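PDB 4PEY: Exo-beta-1,3-glucanase from Streptomyces sp. SirexAA-E, which hydrolyses laminarin and laminarioligosaccharides from their non-reducing ends, producing glucose and laminaribiose. Local coordinates for residues 95-100 and 105-110. The protein carries 1 engineered substitution. Numbering follows the deposited sequence.
With BGC (beta-D-glucopyranose), chain C; BGC (beta-D-glucopyranose), chain B; BGC (beta-D-glucopyranose), chain D.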
loop_
_atom_site.group_PDB
_atom_site.type_symbol
_atom_site.label_atom_id
_atom_site.label_comp_id
_atom_site.label_asym_id
_atom_site.label_seq_id
_atom_site.Cartn_x
_atom_site.Cartn_y
_atom_site.Cartn_z
ATOM N N VAL A 95 7.990 11.654 9.974
ATOM C CA VAL A 95 6.556 11.915 9.952
ATOM C C VAL A 95 6.031 11.927 11.388
ATOM O O VAL A 95 6.260 10.982 12.156
ATOM C CB VAL A 95 5.777 10.875 9.111
ATOM C CG1 VAL A 95 4.278 11.139 9.185
ATOM C CG2 VAL A 95 6.235 10.898 7.654
ATOM N N ASP A 96 5.349 13.011 11.752
ATOM C CA ASP A 96 4.723 13.136 13.070
ATOM C C ASP A 96 3.298 13.640 12.839
ATOM O O ASP A 96 2.870 13.805 11.689
ATOM C CB ASP A 96 5.527 14.071 13.989
ATOM C CG ASP A 96 5.262 13.832 15.487
ATOM O OD1 ASP A 96 4.338 13.073 15.862
ATOM O OD2 ASP A 96 5.979 14.443 16.307
ATOM N N ALA A 97 2.554 13.873 13.913
ATOM C CA ALA A 97 1.135 14.168 13.771
ATOM C C ALA A 97 0.709 15.501 14.396
ATOM O O ALA A 97 -0.433 15.651 14.828
ATOM C CB ALA A 97 0.318 13.023 14.360
ATOM N N GLY A 98 1.616 16.474 14.416
ATOM C CA GLY A 98 1.321 17.771 15.010
ATOM C C GLY A 98 0.101 18.456 14.410
ATOM O O GLY A 98 -0.688 19.074 15.127
ATOM N N TRP A 99 -0.075 18.318 13.097
ATOM C CA TRP A 99 -1.137 19.040 12.395
ATOM C C TRP A 99 -2.522 18.540 12.805
ATOM O O TRP A 99 -3.520 19.247 12.646
ATOM C CB TRP A 99 -0.965 18.911 10.878
ATOM C CG TRP A 99 -1.280 17.529 10.370
ATOM C CD1 TRP A 99 -0.439 16.446 10.345
ATOM C CD2 TRP A 99 -2.529 17.079 9.827
ATOM N NE1 TRP A 99 -1.090 15.355 9.813
ATOM C CE2 TRP A 99 -2.372 15.716 9.487
ATOM C CE3 TRP A 99 -3.766 17.699 9.589
ATOM C CZ2 TRP A 99 -3.406 14.957 8.932
ATOM C CZ3 TRP A 99 -4.790 16.945 9.030
ATOM C CH2 TRP A 99 -4.603 15.587 8.710
ATOM N N PHE A 100 -2.573 17.316 13.323
ATOM C CA PHE A 100 -3.832 16.687 13.710
ATOM C C PHE A 100 -3.800 16.397 15.209
ATOM O O PHE A 100 -4.397 15.432 15.681
ATOM C CB PHE A 100 -4.058 15.405 12.893
ATOM C CG PHE A 100 -5.510 14.994 12.757
ATOM C CD1 PHE A 100 -6.510 15.938 12.583
ATOM C CD2 PHE A 100 -5.860 13.651 12.755
ATOM C CE1 PHE A 100 -7.840 15.546 12.442
ATOM C CE2 PHE A 100 -7.186 13.252 12.618
ATOM C CZ PHE A 100 -8.176 14.197 12.457
ATOM N N THR A 105 -3.777 9.007 12.484
ATOM C CA THR A 105 -4.614 8.158 11.633
ATOM C C THR A 105 -5.038 8.782 10.302
ATOM O O THR A 105 -5.790 8.155 9.547
ATOM C CB THR A 105 -5.909 7.691 12.357
ATOM O OG1 THR A 105 -6.720 8.823 12.707
ATOM C CG2 THR A 105 -5.573 6.873 13.596
ATOM N N GLN A 106 -4.572 9.991 9.998
ATOM C CA GLN A 106 -4.777 10.526 8.649
ATOM C C GLN A 106 -3.442 10.851 7.964
ATOM O O GLN A 106 -3.402 11.602 6.987
ATOM C CB GLN A 106 -5.715 11.749 8.686
ATOM C CG GLN A 106 -7.108 11.329 9.180
ATOM C CD GLN A 106 -8.169 12.410 9.176
ATOM O OE1 GLN A 106 -8.012 13.477 8.577
ATOM N NE2 GLN A 106 -9.283 12.121 9.842
ATOM N N ASN A 107 -2.357 10.251 8.453
ATOM C CA ASN A 107 -1.038 10.468 7.853
ATOM C C ASN A 107 -0.826 9.522 6.663
ATOM O O ASN A 107 -0.128 8.498 6.772
ATOM C CB ASN A 107 0.072 10.299 8.901
ATOM C CG ASN A 107 0.221 11.530 9.801
ATOM O OD1 ASN A 107 -0.449 12.544 9.590
ATOM N ND2 ASN A 107 1.101 11.446 10.807
ATOM N N PHE A 108 -1.440 9.896 5.538
ATOM C CA PHE A 108 -1.515 9.083 4.322
ATOM C C PHE A 108 -0.612 9.587 3.201
ATOM O O PHE A 108 -0.135 10.719 3.244
ATOM C CB PHE A 108 -2.935 9.078 3.737
ATOM C CG PHE A 108 -4.038 8.745 4.710
ATOM C CD1 PHE A 108 -3.941 7.663 5.576
ATOM C CD2 PHE A 108 -5.205 9.505 4.716
ATOM C CE1 PHE A 108 -4.989 7.359 6.445
ATOM C CE2 PHE A 108 -6.259 9.202 5.568
ATOM C CZ PHE A 108 -6.151 8.127 6.437
ATOM N N TRP A 109 -0.456 8.747 2.174
ATOM C CA TRP A 109 0.022 9.132 0.837
ATOM C C TRP A 109 1.378 9.832 0.865
ATOM O O TRP A 109 1.508 10.992 0.472
ATOM C CB TRP A 109 -1.022 10.019 0.106
ATOM C CG TRP A 109 -2.380 9.350 -0.051
ATOM C CD1 TRP A 109 -2.638 8.132 -0.622
ATOM C CD2 TRP A 109 -3.652 9.863 0.383
ATOM N NE1 TRP A 109 -3.986 7.855 -0.565
ATOM C CE2 TRP A 109 -4.630 8.902 0.049
ATOM C CE3 TRP A 109 -4.059 11.043 1.017
ATOM C CZ2 TRP A 109 -5.982 9.073 0.348
ATOM C CZ3 TRP A 109 -5.401 11.213 1.317
ATOM C CH2 TRP A 109 -6.350 10.234 0.980
ATOM N N ARG A 110 2.397 9.110 1.318
ATOM C CA ARG A 110 3.761 9.634 1.293
ATOM C C ARG A 110 4.706 8.439 1.283
ATOM O O ARG A 110 4.260 7.310 1.467
ATOM C CB ARG A 110 4.016 10.567 2.488
ATOM C CG ARG A 110 3.910 9.901 3.869
ATOM C CD ARG A 110 3.616 10.938 4.955
ATOM N NE ARG A 110 2.232 11.400 4.864
ATOM C CZ ARG A 110 1.732 12.450 5.512
ATOM N NH1 ARG A 110 2.514 13.201 6.292
ATOM N NH2 ARG A 110 0.450 12.764 5.356
HETATM C C2 BGC C . 4.286 17.559 17.361
HETATM C C3 BGC C . 5.277 18.584 16.825
HETATM C C4 BGC C . 4.562 19.799 16.236
HETATM C C5 BGC C . 3.506 20.334 17.200
HETATM C C6 BGC C . 2.728 21.500 16.575
HETATM C C1 BGC C . 3.220 18.195 18.242
HETATM O O1 BGC C . 2.239 17.203 18.500
HETATM O O2 BGC C . 4.993 16.570 18.086
HETATM O O3 BGC C . 6.068 17.950 15.842
HETATM O O4 BGC C . 5.508 20.811 15.954
HETATM O O5 BGC C . 2.616 19.299 17.583
HETATM O O6 BGC C . 2.157 21.118 15.334
HETATM C C2 BGC B . 8.277 17.100 15.257
HETATM C C3 BGC B . 9.752 17.453 15.150
HETATM C C4 BGC B . 9.914 18.756 14.379
HETATM C C5 BGC B . 9.031 19.856 14.963
HETATM C C6 BGC B . 9.089 21.099 14.079
HETATM C C1 BGC B . 7.533 18.268 15.895
HETATM O O2 BGC B . 8.113 15.921 16.019
HETATM O O3 BGC B . 10.431 16.416 14.475
HETATM O O4 BGC B . 11.266 19.161 14.402
HETATM O O5 BGC B . 7.691 19.416 15.082
HETATM O O6 BGC B . 8.295 22.117 14.644
HETATM C C2 BGC D . -9.234 4.235 9.306
HETATM C C3 BGC D . -8.989 5.131 8.096
HETATM C C4 BGC D . -9.674 6.472 8.304
HETATM C C5 BGC D . -9.186 7.099 9.599
HETATM C C6 BGC D . -9.825 8.462 9.819
HETATM C C1 BGC D . -8.965 4.962 10.625
HETATM O O2 BGC D . -8.418 3.076 9.202
HETATM O O3 BGC D . -9.512 4.520 6.935
HETATM O O4 BGC D . -9.429 7.329 7.214
HETATM O O5 BGC D . -9.556 6.249 10.660
HETATM O O6 BGC D . -11.191 8.292 10.126
#
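Asn107 turns both ends of its carboxamide to the 95-100 segment. Its OD1 accepts the indole N-H of Trp99 at 2.9 Å (NE1 to OD1), and the bond is nearly straight, 163° at the hydrogen; OD1 lies in the indole plane and NE1 in the plane of the carbonyl. On the amide's other end, ND2 reaches Asp96 O at 3.1 Å in a weak, bent bond and also donates to Ala127 O, so the buried group is held at both its oxygen and its nitrogen. Trp99 CG sits between its backbone N and carbonyl carbon (chi1 71°), a rotamer that helps bring the N-H edge of the indole to Asn107. Replacing Trp99 with an alanine would probably leave Asn107 OD1 without this donor and Gln106 CB without the rim of the six-membered ring that it borders, at 4.0 Å from Trp99 CH2. The Gln106 amide passes obliquely by the Phe100 ring, planes 38° apart and NE2 3.5 Å from CZ, while its OE1 accepts from Gln49. Beyond Asn107, Val95 CG2 packs on Arg110 CD at 3.8 Å. Asp96 OD2 accepts from O2 of two glucose units, whereas Gln106 and Phe108 touch a third in a separate pocket; the contact thus joins the walls of two glycan sites. Both segments belong to the loop linking strand 87-94 to strand 110-113, two strands in the parallel beta-helix of this GH55 enzyme.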